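Local coordinates for protein Sec-alkylsulfatase (Pseudomonas sp., PDB 4AXH) that hydrolyses secondary alkyl sulfates enantioselectively with inversion of configuration, turning (R)-sulfate esters into (S)-alcohols and sulfate, at residues Val280-Gln285 with Ile298-Phe303; Glu30-Lys35 with Leu528-Pro533. One frame throughout, in Å; residues are numbered along the deposited sequence.

The modelled chain begins with Glu30-Lys35, the start of interaction 2, whose partner Leu528-Pro533 follows almost five hundred residues later. That contact closes a very large loop, which includes the whole metallo-beta-lactamase region, and fastens the N-terminal segment to the end of helix 515-529 in the dimerisation region. Interaction 1 is nested inside this loop: Val280-Gln285 and Ile298-Phe303 close a short beta hairpin whose connection carries the zinc ligand Glu291. The two contacts do not touch. Their centres are about 52 Å apart, on opposite sides of the chain's centre, one inside a sheet of the catalytic domain and the other on the helical surface.

Interaction 1 of 2, residues Val280-Gln285 with Ile298-Phe303; sequences VELEFQ and IYLPQF
With its CG set anti to the carbonyl carbon (chi1 -65°) and the chain extended beyond, Gln302 lays its amide across the side chain of Glu281, which is likewise extended past CG. The amide and carboxylate planes stand 84° apart. Gln302 OE1 accepts from Glu281 N at 3.2 Å, the donor lying 57° out of the carbonyl plane and so away from a lone pair. Gln302 NE2 gives to Glu281 OE2, also at 3.2 Å, approaching from the anti side but tilted out of the carboxylate plane. The other oxygen, Glu281 OE1, passes 3.7 Å from Pro301 CG and forms a salt bridge with Arg274 on the adjacent strand.

Further along, the strands pair antiparallel. Glu283 and Tyr299 form a hydrogen-bonded pair, Glu283 N to Tyr299 O at 3.1 Å and Tyr299 N to Glu283 O at 2.7 Å. Both side chains lie on one face of the sheet, where Tyr299 OH bonds Arg347 O and its ring stacks on Tyr344. On the other face Phe284 and Ile298, a non-hydrogen-bonded pair, run side by side, Ile298 CG1 meeting the edge of the ring 3.6 Å from Phe284 CD1. Leu282 CD2 joins Leu300 CD2 at 3.6 Å on that apolar side.

The hairpin belongs to the metallo-beta-lactamase fold, and Ile298 comes within about 8 Å, side chain to side chain, of the zinc ligand His179. Past Leu300, where the second strand ends, regular backbone pairing thus gives way to a side-chain amide that takes over as partner of Glu281 N, while the Arg274 salt bridge probably offsets the carboxylate's negative charge.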
ATOM      1  N   VAL A 280     -18.054 -18.461  31.786  1.00 47.75           N
ATOM      2  CA  VAL A 280     -18.100 -18.402  30.326  1.00 45.61           C
ATOM      3  C   VAL A 280     -16.676 -18.597  29.849  1.00 49.36           C
ATOM      4  O   VAL A 280     -15.790 -17.833  30.231  1.00 48.53           O
ATOM      5  CB  VAL A 280     -18.739 -17.080  29.797  1.00 47.53           C
ATOM      6  CG1 VAL A 280     -18.651 -16.988  28.286  1.00 47.55           C
ATOM      7  CG2 VAL A 280     -20.186 -16.945  30.246  1.00 46.46           C
ATOM      8  N   GLU A 281     -16.454 -19.652  29.049  1.00 46.19           N
ATOM      9  CA  GLU A 281     -15.151 -19.965  28.485  1.00 45.68           C
ATOM     10  C   GLU A 281     -15.029 -19.217  27.162  1.00 46.97           C
ATOM     11  O   GLU A 281     -15.934 -19.262  26.318  1.00 44.48           O
ATOM     12  CB  GLU A 281     -15.009 -21.478  28.248  1.00 47.78           C
ATOM     13  CG  GLU A 281     -14.430 -22.272  29.397  1.00 60.25           C
ATOM     14  CD  GLU A 281     -14.566 -23.767  29.186  1.00 91.24           C
ATOM     15  OE1 GLU A 281     -13.817 -24.325  28.350  1.00 83.00           O
ATOM     16  OE2 GLU A 281     -15.453 -24.376  29.828  1.00 96.12           O
ATOM     17  N   LEU A 282     -13.892 -18.525  26.994  1.00 43.19           N
ATOM     18  CA  LEU A 282     -13.558 -17.740  25.812  1.00 40.51           C
ATOM     19  C   LEU A 282     -12.165 -18.099  25.379  1.00 42.84           C
ATOM     20  O   LEU A 282     -11.240 -18.018  26.182  1.00 42.95           O
ATOM     21  CB  LEU A 282     -13.595 -16.219  26.105  1.00 39.78           C
ATOM     22  CG  LEU A 282     -14.749 -15.660  26.937  1.00 43.40           C
ATOM     23  CD1 LEU A 282     -14.371 -14.357  27.577  1.00 42.11           C
ATOM     24  CD2 LEU A 282     -15.981 -15.489  26.103  1.00 46.63           C
ATOM     25  N   GLU A 283     -12.018 -18.503  24.111  1.00 38.24           N
ATOM     26  CA  GLU A 283     -10.742 -18.745  23.452  1.00 36.28           C
ATOM     27  C   GLU A 283     -10.700 -17.669  22.364  1.00 38.32           C
ATOM     28  O   GLU A 283     -11.630 -17.550  21.549  1.00 38.52           O
ATOM     29  CB  GLU A 283     -10.648 -20.154  22.841  1.00 37.10           C
ATOM     30  CG  GLU A 283      -9.258 -20.490  22.301  1.00 48.89           C
ATOM     31  CD  GLU A 283      -8.952 -21.933  21.916  1.00 72.37           C
ATOM     32  OE1 GLU A 283      -9.773 -22.826  22.227  1.00 59.24           O
ATOM     33  OE2 GLU A 283      -7.879 -22.175  21.318  1.00 76.80           O
ATOM     34  N   PHE A 284      -9.672 -16.843  22.422  1.00 30.47           N
ATOM     35  CA  PHE A 284      -9.402 -15.764  21.491  1.00 27.69           C
ATOM     36  C   PHE A 284      -8.273 -16.173  20.557  1.00 31.16           C
ATOM     37  O   PHE A 284      -7.274 -16.740  21.008  1.00 28.24           O
ATOM     38  CB  PHE A 284      -8.973 -14.508  22.277  1.00 29.19           C
ATOM     39  CG  PHE A 284      -9.930 -14.021  23.366  1.00 31.13           C
ATOM     40  CD1 PHE A 284     -11.111 -13.358  23.036  1.00 33.58           C
ATOM     41  CD2 PHE A 284      -9.611 -14.163  24.711  1.00 35.25           C
ATOM     42  CE1 PHE A 284     -11.975 -12.894  24.021  1.00 35.86           C
ATOM     43  CE2 PHE A 284     -10.471 -13.683  25.707  1.00 39.42           C
ATOM     44  CZ  PHE A 284     -11.661 -13.068  25.354  1.00 38.07           C
ATOM     45  N   GLN A 285      -8.423 -15.882  19.258  1.00 31.38           N
ATOM     46  CA  GLN A 285      -7.409 -16.145  18.230  1.00 31.91           C
ATOM     47  C   GLN A 285      -7.004 -14.821  17.590  1.00 37.77           C
ATOM     48  O   GLN A 285      -7.821 -14.229  16.892  1.00 39.96           O
ATOM     49  CB  GLN A 285      -7.943 -17.103  17.152  1.00 33.28           C
ATOM     50  CG  GLN A 285      -6.998 -17.245  15.935  1.00 43.30           C
ATOM     51  CD  GLN A 285      -7.632 -17.764  14.661  1.00 65.39           C
ATOM     52  OE1 GLN A 285      -8.870 -17.848  14.521  1.00 53.06           O
ATOM     53  NE2 GLN A 285      -6.770 -18.085  13.691  1.00 64.15           N
ATOM     54  N   ILE A 298     -13.257 -15.109  18.283  1.00 32.51           N
ATOM     55  CA  ILE A 298     -13.615 -15.577  19.609  1.00 33.12           C
ATOM     56  C   ILE A 298     -14.361 -16.895  19.493  1.00 42.88           C
ATOM     57  O   ILE A 298     -15.436 -16.947  18.898  1.00 44.70           O
ATOM     58  CB  ILE A 298     -14.401 -14.506  20.414  1.00 35.47           C
ATOM     59  CG1 ILE A 298     -13.654 -13.159  20.446  1.00 34.63           C
ATOM     60  CG2 ILE A 298     -14.731 -14.997  21.850  1.00 36.66           C
ATOM     61  CD1 ILE A 298     -14.192 -12.152  19.562  1.00 35.92           C
ATOM     62  N   TYR A 299     -13.770 -17.967  20.016  1.00 41.63           N
ATOM     63  CA  TYR A 299     -14.419 -19.271  20.007  1.00 42.45           C
ATOM     64  C   TYR A 299     -15.032 -19.499  21.398  1.00 44.04           C
ATOM     65  O   TYR A 299     -14.511 -19.018  22.404  1.00 42.90           O
ATOM     66  CB  TYR A 299     -13.440 -20.397  19.564  1.00 44.40           C
ATOM     67  CG  TYR A 299     -13.989 -21.807  19.667  1.00 46.62           C
ATOM     68  CD1 TYR A 299     -14.943 -22.275  18.768  1.00 47.33           C
ATOM     69  CD2 TYR A 299     -13.499 -22.700  20.619  1.00 48.55           C
ATOM     70  CE1 TYR A 299     -15.434 -23.579  18.849  1.00 47.25           C
ATOM     71  CE2 TYR A 299     -13.961 -24.015  20.691  1.00 48.99           C
ATOM     72  CZ  TYR A 299     -14.937 -24.448  19.813  1.00 53.33           C
ATOM     73  OH  TYR A 299     -15.427 -25.724  19.946  1.00 50.43           O
ATOM     74  N   LEU A 300     -16.185 -20.140  21.421  1.00 39.36           N
ATOM     75  CA  LEU A 300     -16.904 -20.448  22.639  1.00 37.84           C
ATOM     76  C   LEU A 300     -16.924 -21.956  22.799  1.00 41.15           C
ATOM     77  O   LEU A 300     -17.827 -22.628  22.274  1.00 38.15           O
ATOM     78  CB  LEU A 300     -18.318 -19.839  22.642  1.00 37.38           C
ATOM     79  CG  LEU A 300     -18.345 -18.329  22.536  1.00 41.81           C
ATOM     80  CD1 LEU A 300     -19.762 -17.819  22.424  1.00 41.41           C
ATOM     81  CD2 LEU A 300     -17.616 -17.683  23.700  1.00 45.00           C
ATOM     82  N   PRO A 301     -15.883 -22.511  23.484  1.00 41.15           N
ATOM     83  CA  PRO A 301     -15.813 -23.979  23.640  1.00 42.33           C
ATOM     84  C   PRO A 301     -17.047 -24.627  24.259  1.00 46.53           C
ATOM     85  O   PRO A 301     -17.457 -25.682  23.782  1.00 48.20           O
ATOM     86  CB  PRO A 301     -14.503 -24.226  24.400  1.00 43.96           C
ATOM     87  CG  PRO A 301     -14.077 -22.911  24.905  1.00 47.15           C
ATOM     88  CD  PRO A 301     -14.720 -21.845  24.103  1.00 42.30           C
ATOM     89  N   GLN A 302     -17.698 -23.948  25.214  1.00 42.25           N
ATOM     90  CA  GLN A 302     -18.905 -24.437  25.889  1.00 42.20           C
ATOM     91  C   GLN A 302     -20.099 -24.524  24.968  1.00 48.74           C
ATOM     92  O   GLN A 302     -20.952 -25.399  25.152  1.00 51.65           O
ATOM     93  CB  GLN A 302     -19.285 -23.538  27.073  1.00 42.90           C
ATOM     94  CG  GLN A 302     -18.281 -23.500  28.218  1.00 44.48           C
ATOM     95  CD  GLN A 302     -18.460 -22.258  29.066  1.00 63.57           C
ATOM     96  OE1 GLN A 302     -19.172 -21.299  28.724  1.00 55.01           O
ATOM     97  NE2 GLN A 302     -17.797 -22.240  30.193  1.00 61.94           N
ATOM     98  N   PHE A 303     -20.185 -23.596  24.001  1.00 43.38           N
ATOM     99  CA  PHE A 303     -21.314 -23.470  23.088  1.00 41.62           C
ATOM    100  C   PHE A 303     -21.084 -24.115  21.721  1.00 46.56           C
ATOM    101  O   PHE A 303     -22.059 -24.317  20.984  1.00 46.34           O
ATOM    102  CB  PHE A 303     -21.636 -21.983  22.897  1.00 42.27           C
ATOM    103  CG  PHE A 303     -22.185 -21.277  24.110  1.00 42.52           C
ATOM    104  CD1 PHE A 303     -21.333 -20.759  25.077  1.00 44.08           C
ATOM    105  CD2 PHE A 303     -23.549 -21.060  24.247  1.00 44.57           C
ATOM    106  CE1 PHE A 303     -21.840 -20.113  26.195  1.00 46.50           C
ATOM    107  CE2 PHE A 303     -24.057 -20.393  25.360  1.00 45.91           C
ATOM    108  CZ  PHE A 303     -23.198 -19.933  26.331  1.00 45.19           C
TER

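Interaction 2 of 2, residues Glu30-Lys35 with Leu528-Pro533; sequences ESLDSK and LRHGVP
Over one face of the Arg529 guanidinium lies the carbonyl oxygen of Asp33, offset toward the rim and 3.6 Å from Arg529 NH2, with the carbonyl carbon of Leu32 over the same face. Ser34 CA and Lys35 CG approach it obliquely. Its nitrogens are engaged by carboxylates of helix 495-511: NH1 forms a salt bridge with Glu506 and NH2 one with Asp503, while NE makes a weak bond to a water at 2.7 Å. The imidazole of His530 has Arg529 CB over one face, and Leu32 CD2 comes to it obliquely, 4.0 Å from His530 CE1.

Arg529 reaches the N-terminal segment because its chain is extended from CG to NE, with CG anti to the carbonyl carbon (chi1 -77°). Leu32 slides past it in the opposite direction, Leu32 CG lying 4.0 Å from Arg529 CB, so aliphatic carbon covers the root of the arginine while backbone carbonyls cover its head.

No direct hydrogen bond crosses between the segments. Lys35, bent along its length, curls its ammonium back to weak bonds with Ser31 O, Ser31 OG and Asp33 O, and also makes a salt bridge with Asp503. Lys35 NZ and Arg529 NH2, 4.5 Å apart, therefore share one carboxylate, which probably balances both charges. Ser31 OG also bonds Asp33 OD1 at 2.7 Å, on the anti lone pair of that oxygen.

Arg529 is the last residue of helix 515-529, and Gly531, with positive phi, leads the chain away. At the surface, far from the zinc and sulfate sites, the N-terminal segment, just ahead of helix 39-48, lies across this helix end of the alkylsulfatase dimerisation region and against helix 495-511, where Ser34 OG also bonds Glu506 and Lys35 O accepts from Tyr510.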
ATOM      1  N   GLU A  30     -30.652  17.721 -20.135  1.00 72.92           N
ATOM      2  CA  GLU A  30     -30.780  18.983 -19.372  1.00 72.98           C
ATOM      3  C   GLU A  30     -31.573  18.868 -18.036  1.00 77.00           C
ATOM      4  O   GLU A  30     -31.354  19.706 -17.148  1.00 77.87           O
ATOM      5  CB  GLU A  30     -31.355  20.147 -20.222  1.00 74.39           C
ATOM      6  CG  GLU A  30     -30.976  20.139 -21.695  1.00 87.27           C
ATOM      7  CD  GLU A  30     -31.977  20.813 -22.615  1.00116.15           C
ATOM      8  OE1 GLU A  30     -33.151  20.374 -22.655  1.00101.56           O
ATOM      9  OE2 GLU A  30     -31.573  21.756 -23.333  1.00119.78           O
ATOM     10  N   SER A  31     -32.503  17.866 -17.906  1.00 71.72           N
ATOM     11  CA  SER A  31     -33.338  17.620 -16.705  1.00 70.94           C
ATOM     12  C   SER A  31     -32.504  17.140 -15.501  1.00 76.78           C
ATOM     13  O   SER A  31     -31.522  16.403 -15.663  1.00 77.30           O
ATOM     14  CB  SER A  31     -34.475  16.640 -17.007  1.00 71.52           C
ATOM     15  OG  SER A  31     -35.163  16.178 -15.851  1.00 70.51           O
ATOM     16  N   LEU A  32     -32.921  17.543 -14.298  1.00 72.79           N
ATOM     17  CA  LEU A  32     -32.221  17.257 -13.041  1.00 71.81           C
ATOM     18  C   LEU A  32     -32.932  16.237 -12.136  1.00 74.52           C
ATOM     19  O   LEU A  32     -32.427  15.915 -11.060  1.00 74.64           O
ATOM     20  CB  LEU A  32     -32.021  18.584 -12.300  1.00 71.47           C
ATOM     21  CG  LEU A  32     -30.610  19.145 -12.260  1.00 76.06           C
ATOM     22  CD1 LEU A  32     -30.146  19.647 -13.632  1.00 76.19           C
ATOM     23  CD2 LEU A  32     -30.545  20.281 -11.274  1.00 79.06           C
ATOM     24  N   ASP A  33     -34.098  15.742 -12.559  1.00 69.86           N
ATOM     25  CA  ASP A  33     -34.893  14.793 -11.778  1.00 69.62           C
ATOM     26  C   ASP A  33     -34.327  13.366 -11.881  1.00 70.14           C
ATOM     27  O   ASP A  33     -33.660  13.044 -12.863  1.00 68.96           O
ATOM     28  CB  ASP A  33     -36.375  14.832 -12.226  1.00 72.62           C
ATOM     29  CG  ASP A  33     -36.916  16.221 -12.574  1.00 89.79           C
ATOM     30  OD1 ASP A  33     -36.577  16.735 -13.677  1.00 96.93           O
ATOM     31  OD2 ASP A  33     -37.694  16.785 -11.757  1.00 90.39           O
ATOM     32  N   SER A  34     -34.594  12.515 -10.861  1.00 64.82           N
ATOM     33  CA  SER A  34     -34.147  11.115 -10.814  1.00 63.03           C
ATOM     34  C   SER A  34     -34.839  10.256 -11.907  1.00 63.53           C
ATOM     35  O   SER A  34     -35.956   9.752 -11.720  1.00 62.02           O
ATOM     36  CB  SER A  34     -34.354  10.522  -9.422  1.00 66.69           C
ATOM     37  OG  SER A  34     -33.913   9.173  -9.355  1.00 77.11           O
ATOM     38  N   LYS A  35     -34.148  10.113 -13.054  1.00 58.26           N
ATOM     39  CA  LYS A  35     -34.599   9.362 -14.238  1.00 56.88           C
ATOM     40  C   LYS A  35     -34.890   7.889 -13.899  1.00 60.11           C
ATOM     41  O   LYS A  35     -34.166   7.319 -13.077  1.00 61.08           O
ATOM     42  CB  LYS A  35     -33.553   9.442 -15.353  1.00 57.91           C
ATOM     43  CG  LYS A  35     -32.982  10.838 -15.566  1.00 66.10           C
ATOM     44  CD  LYS A  35     -33.811  11.700 -16.531  1.00 62.01           C
ATOM     45  CE  LYS A  35     -34.164  13.065 -15.991  1.00 40.94           C
ATOM     46  NZ  LYS A  35     -32.955  13.875 -15.688  1.00 53.03           N
ATOM     47  N   LEU A 528     -23.723  16.248  -8.664  1.00 47.30           N
ATOM     48  CA  LEU A 528     -23.527  16.738 -10.036  1.00 45.63           C
ATOM     49  C   LEU A 528     -24.704  17.606 -10.399  1.00 53.21           C
ATOM     50  O   LEU A 528     -24.538  18.650 -11.018  1.00 54.86           O
ATOM     51  CB  LEU A 528     -23.430  15.574 -11.023  1.00 44.04           C
ATOM     52  CG  LEU A 528     -22.050  14.999 -11.228  1.00 45.88           C
ATOM     53  CD1 LEU A 528     -22.138  13.622 -11.872  1.00 45.26           C
ATOM     54  CD2 LEU A 528     -21.135  15.972 -12.022  1.00 42.68           C
ATOM     55  N   ARG A 529     -25.894  17.181  -9.973  1.00 50.15           N
ATOM     56  CA  ARG A 529     -27.142  17.870 -10.191  1.00 50.34           C
ATOM     57  C   ARG A 529     -27.266  19.108  -9.296  1.00 61.40           C
ATOM     58  O   ARG A 529     -27.648  20.172  -9.780  1.00 63.17           O
ATOM     59  CB  ARG A 529     -28.314  16.913  -9.944  1.00 44.77           C
ATOM     60  CG  ARG A 529     -28.538  15.952 -11.098  1.00 46.18           C
ATOM     61  CD  ARG A 529     -29.340  14.748 -10.675  1.00 52.51           C
ATOM     62  NE  ARG A 529     -29.514  13.816 -11.790  1.00 61.64           N
ATOM     63  CZ  ARG A 529     -30.135  12.645 -11.703  1.00 67.81           C
ATOM     64  NH1 ARG A 529     -30.651  12.243 -10.545  1.00 53.74           N
ATOM     65  NH2 ARG A 529     -30.245  11.866 -12.771  1.00 47.37           N
ATOM     66  N   HIS A 530     -26.937  18.974  -8.004  1.00 60.45           N
ATOM     67  CA  HIS A 530     -27.099  20.043  -7.025  1.00 61.38           C
ATOM     68  C   HIS A 530     -25.774  20.526  -6.438  1.00 70.06           C
ATOM     69  O   HIS A 530     -25.250  21.547  -6.886  1.00 71.03           O
ATOM     70  CB  HIS A 530     -28.148  19.642  -5.966  1.00 62.14           C
ATOM     71  CG  HIS A 530     -29.369  18.999  -6.570  1.00 66.23           C
ATOM     72  ND1 HIS A 530     -30.360  19.757  -7.181  1.00 68.70           N
ATOM     73  CD2 HIS A 530     -29.681  17.689  -6.712  1.00 68.52           C
ATOM     74  CE1 HIS A 530     -31.254  18.889  -7.634  1.00 68.17           C
ATOM     75  NE2 HIS A 530     -30.889  17.633  -7.381  1.00 68.47           N
ATOM     76  N   GLY A 531     -25.213  19.777  -5.499  1.00 68.78           N
ATOM     77  CA  GLY A 531     -23.948  20.127  -4.862  1.00 69.44           C
ATOM     78  C   GLY A 531     -23.868  19.645  -3.432  1.00 77.49           C
ATOM     79  O   GLY A 531     -24.708  18.853  -2.994  1.00 76.26           O
ATOM     80  N   VAL A 532     -22.864  20.129  -2.701  1.00 79.47           N
ATOM     81  CA  VAL A 532     -22.604  19.735  -1.316  1.00 82.49           C
ATOM     82  C   VAL A 532     -23.445  20.516  -0.258  1.00 95.49           C
ATOM     83  O   VAL A 532     -23.409  21.747  -0.265  1.00 94.41           O
ATOM     84  CB  VAL A 532     -21.070  19.619  -1.027  1.00 85.72           C
ATOM     85  CG1 VAL A 532     -20.310  20.912  -1.319  1.00 85.56           C
ATOM     86  CG2 VAL A 532     -20.784  19.134   0.383  1.00 85.46           C
ATOM     87  N   PRO A 533     -24.212  19.818   0.637  1.00100.28           N
ATOM     88  CA  PRO A 533     -25.040  20.534   1.649  1.00103.10           C
ATOM     89  C   PRO A 533     -24.339  21.074   2.921  1.00114.06           C
ATOM     90  O   PRO A 533     -23.460  21.928   2.784  1.00114.67           O
ATOM     91  CB  PRO A 533     -26.148  19.527   1.974  1.00104.61           C
ATOM     92  CG  PRO A 533     -25.519  18.213   1.753  1.00108.02           C
ATOM     93  CD  PRO A 533     -24.397  18.354   0.751  1.00102.84           C
TER
HETATM   94  O   HOH W   1     -30.315  14.837 -14.136  1.00 57.82           O